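Local atomic coordinates of aminopeptidase (Aneurinibacillus sp. AM-1, PDB entry 5IB9), a protein that probably removes amino acids from the N-termini of peptides as a zinc-dependent aminopeptidase, and carries a protease-associated domain. Residues 96-101 with 109-114. Numbering follows the deposited sequence.
Sequences ELVYVG and AGKDLN
V98 and V100, on the end of strand 91-99 and just past it, face the irregular chain 109-114 as it runs back the opposite way, with the CA atoms of V98 and L113 7.1 Å apart and those of V100 and K111 7.5 Å apart. At this spacing the contact is made by side chains, against one another and against the opposing backbone. L113 supplies the central piece: its CD2 methyl sits against the notch formed by the two valines, 3.8 Å from V98 CB and 3.8 Å from V100 CG1. V98 and L113 lie aslant to one another, whereas V100 and L113 meet end to end through their methyls. V98 has CG1 anti to its backbone N (chi1 -176°), which leaves V98 CG2 to rest 4.0 Å from D112 O.

The contact belongs to the PA domain, away from the zinc and inhibitor sites, on the connection between parallel strands 91-99 and 117-121. This connection passes through helix 105-109 and then runs back as a loop, bringing L113 against V98 and V100. V100 is buried, touching A118 and I120 of strand 117-121 as well as the loop; Y99 points the other way, onto A178 and L181 of helix 171-182, with G101 N over the centre of its ring.

At the exposed margin K111 and V100 run past each other in opposite senses, K111 CD 4.2 Å from V100 CG1. A bend at chi2 (100°) turns the lysine toward the strand end, and K111 NZ comes within 4.2 Å of Y99 O, too far for a hydrogen bond. E96 OE1 forms a salt bridge with K116 NZ, which probably eases the like charge of D112, whose OD1 is 6.6 Å from E96 OE1. N114 packs on N114 of the second subunit.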
ATOM      1  N   GLU A  96      24.034 -25.433 -17.199  1.00 24.96           N
ATOM      2  CA  GLU A  96      25.107 -24.620 -17.780  1.00 24.11           C
ATOM      3  C   GLU A  96      25.060 -23.189 -17.210  1.00 23.45           C
ATOM      4  O   GLU A  96      23.985 -22.653 -16.995  1.00 23.59           O
ATOM      5  CB  GLU A  96      24.977 -24.535 -19.295  1.00 24.37           C
ATOM      6  CG  GLU A  96      26.240 -23.935 -19.883  1.00 26.85           C
ATOM      7  CD  GLU A  96      26.137 -23.689 -21.359  1.00 30.66           C
ATOM      8  OE1 GLU A  96      25.127 -24.040 -22.004  1.00 33.90           O
ATOM      9  OE2 GLU A  96      27.097 -23.146 -21.902  1.00 29.90           O
ATOM     10  N   LEU A  97      26.226 -22.652 -16.917  1.00 21.34           N
ATOM     11  CA  LEU A  97      26.415 -21.240 -16.467  1.00 20.16           C
ATOM     12  C   LEU A  97      26.696 -20.327 -17.620  1.00 20.29           C
ATOM     13  O   LEU A  97      27.610 -20.582 -18.408  1.00 21.45           O
ATOM     14  CB  LEU A  97      27.532 -21.242 -15.402  1.00 19.67           C
ATOM     15  CG  LEU A  97      27.782 -19.885 -14.747  1.00 19.78           C
ATOM     16  CD1 LEU A  97      26.602 -19.632 -13.769  1.00 23.46           C
ATOM     17  CD2 LEU A  97      29.160 -19.907 -14.007  1.00 24.20           C
ATOM     18  N   VAL A  98      25.941 -19.225 -17.725  1.00 18.68           N
ATOM     19  CA  VAL A  98      26.007 -18.316 -18.866  1.00 20.28           C
ATOM     20  C   VAL A  98      26.209 -16.921 -18.329  1.00 22.57           C
ATOM     21  O   VAL A  98      25.359 -16.421 -17.534  1.00 21.30           O
ATOM     22  CB  VAL A  98      24.705 -18.311 -19.768  1.00 20.69           C
ATOM     23  CG1 VAL A  98      24.902 -17.416 -20.975  1.00 22.81           C
ATOM     24  CG2 VAL A  98      24.362 -19.729 -20.191  1.00 25.74           C
ATOM     25  N   TYR A  99      27.299 -16.312 -18.771  1.00 22.06           N
ATOM     26  CA  TYR A  99      27.601 -14.909 -18.418  1.00 26.11           C
ATOM     27  C   TYR A  99      26.753 -13.949 -19.209  1.00 28.17           C
ATOM     28  O   TYR A  99      26.745 -13.963 -20.451  1.00 27.31           O
ATOM     29  CB  TYR A  99      29.079 -14.624 -18.640  1.00 26.74           C
ATOM     30  CG  TYR A  99      29.500 -13.187 -18.481  1.00 29.65           C
ATOM     31  CD1 TYR A  99      29.340 -12.522 -17.245  1.00 32.63           C
ATOM     32  CD2 TYR A  99      30.021 -12.485 -19.559  1.00 35.03           C
ATOM     33  CE1 TYR A  99      29.733 -11.187 -17.075  1.00 34.76           C
ATOM     34  CE2 TYR A  99      30.434 -11.156 -19.416  1.00 38.38           C
ATOM     35  CZ  TYR A  99      30.290 -10.517 -18.165  1.00 40.03           C
ATOM     36  OH  TYR A  99      30.697  -9.214 -18.049  1.00 44.18           O
ATOM     37  N   VAL A 100      26.014 -13.089 -18.491  1.00 29.70           N
ATOM     38  CA  VAL A 100      25.155 -12.130 -19.193  1.00 30.90           C
ATOM     39  C   VAL A 100      25.440 -10.696 -18.782  1.00 33.44           C
ATOM     40  O   VAL A 100      24.515  -9.879 -18.735  1.00 33.46           O
ATOM     41  CB  VAL A 100      23.655 -12.418 -19.051  1.00 30.88           C
ATOM     42  CG1 VAL A 100      23.287 -13.761 -19.715  1.00 28.80           C
ATOM     43  CG2 VAL A 100      23.254 -12.382 -17.582  1.00 28.09           C
ATOM     44  N   GLY A 101      26.702 -10.396 -18.475  1.00 34.28           N
ATOM     45  CA  GLY A 101      27.081  -8.990 -18.277  1.00 37.47           C
ATOM     46  C   GLY A 101      26.434  -8.452 -17.024  1.00 38.81           C
ATOM     47  O   GLY A 101      26.467  -9.112 -15.997  1.00 39.63           O
ATOM     48  N   ALA A 109      18.819 -10.364 -23.828  1.00 61.92           N
ATOM     49  CA  ALA A 109      17.981 -10.692 -24.998  1.00 62.35           C
ATOM     50  C   ALA A 109      18.699 -11.641 -25.970  1.00 62.44           C
ATOM     51  O   ALA A 109      18.113 -12.636 -26.436  1.00 62.59           O
ATOM     52  CB  ALA A 109      17.514  -9.423 -25.714  1.00 62.32           C
ATOM     53  N   GLY A 110      19.977 -11.357 -26.228  1.00 62.13           N
ATOM     54  CA  GLY A 110      20.776 -12.126 -27.191  1.00 61.88           C
ATOM     55  C   GLY A 110      21.167 -13.556 -26.817  1.00 61.29           C
ATOM     56  O   GLY A 110      21.447 -14.383 -27.707  1.00 61.84           O
ATOM     57  N   LYS A 111      21.187 -13.859 -25.514  1.00 60.07           N
ATOM     58  CA  LYS A 111      21.669 -15.166 -25.037  1.00 58.40           C
ATOM     59  C   LYS A 111      20.575 -16.208 -24.824  1.00 56.88           C
ATOM     60  O   LYS A 111      19.382 -15.880 -24.655  1.00 57.20           O
ATOM     61  CB  LYS A 111      22.507 -15.018 -23.762  1.00 58.69           C
ATOM     62  CG  LYS A 111      23.949 -14.610 -23.992  1.00 60.28           C
ATOM     63  CD  LYS A 111      24.135 -13.122 -23.739  1.00 63.21           C
ATOM     64  CE  LYS A 111      25.395 -12.592 -24.420  1.00 64.86           C
ATOM     65  NZ  LYS A 111      25.967 -11.414 -23.702  1.00 65.85           N
ATOM     66  N   ASP A 112      20.991 -17.471 -24.836  1.00 54.27           N
ATOM     67  CA  ASP A 112      20.080 -18.573 -24.525  1.00 52.37           C
ATOM     68  C   ASP A 112      20.204 -19.015 -23.052  1.00 49.71           C
ATOM     69  O   ASP A 112      21.208 -19.649 -22.650  1.00 49.11           O
ATOM     70  CB  ASP A 112      20.290 -19.753 -25.488  1.00 52.90           C
ATOM     71  CG  ASP A 112      19.424 -20.969 -25.140  1.00 56.15           C
ATOM     72  OD1 ASP A 112      19.876 -22.104 -25.432  1.00 58.35           O
ATOM     73  OD2 ASP A 112      18.298 -20.796 -24.586  1.00 59.25           O
ATOM     74  N   LEU A 113      19.185 -18.670 -22.261  1.00 45.91           N
ATOM     75  CA  LEU A 113      19.186 -18.921 -20.818  1.00 42.10           C
ATOM     76  C   LEU A 113      18.240 -19.999 -20.379  1.00 39.91           C
ATOM     77  O   LEU A 113      18.285 -20.406 -19.229  1.00 37.45           O
ATOM     78  CB  LEU A 113      18.871 -17.634 -20.043  1.00 41.98           C
ATOM     79  CG  LEU A 113      19.799 -16.446 -20.260  1.00 40.87           C
ATOM     80  CD1 LEU A 113      19.405 -15.288 -19.388  1.00 42.00           C
ATOM     81  CD2 LEU A 113      21.192 -16.867 -19.917  1.00 43.00           C
ATOM     82  N   ASN A 114      17.375 -20.478 -21.281  1.00 38.48           N
ATOM     83  CA  ASN A 114      16.317 -21.361 -20.838  1.00 36.72           C
ATOM     84  C   ASN A 114      16.880 -22.621 -20.178  1.00 35.39           C
ATOM     85  O   ASN A 114      17.642 -23.384 -20.794  1.00 34.71           O
ATOM     86  CB  ASN A 114      15.333 -21.672 -21.997  1.00 38.37           C
ATOM     87  CG  ASN A 114      14.269 -22.740 -21.620  1.00 40.68           C
ATOM     88  OD1 ASN A 114      13.500 -22.605 -20.642  1.00 47.88           O
ATOM     89  ND2 ASN A 114      14.236 -23.822 -22.408  1.00 48.82           N
TER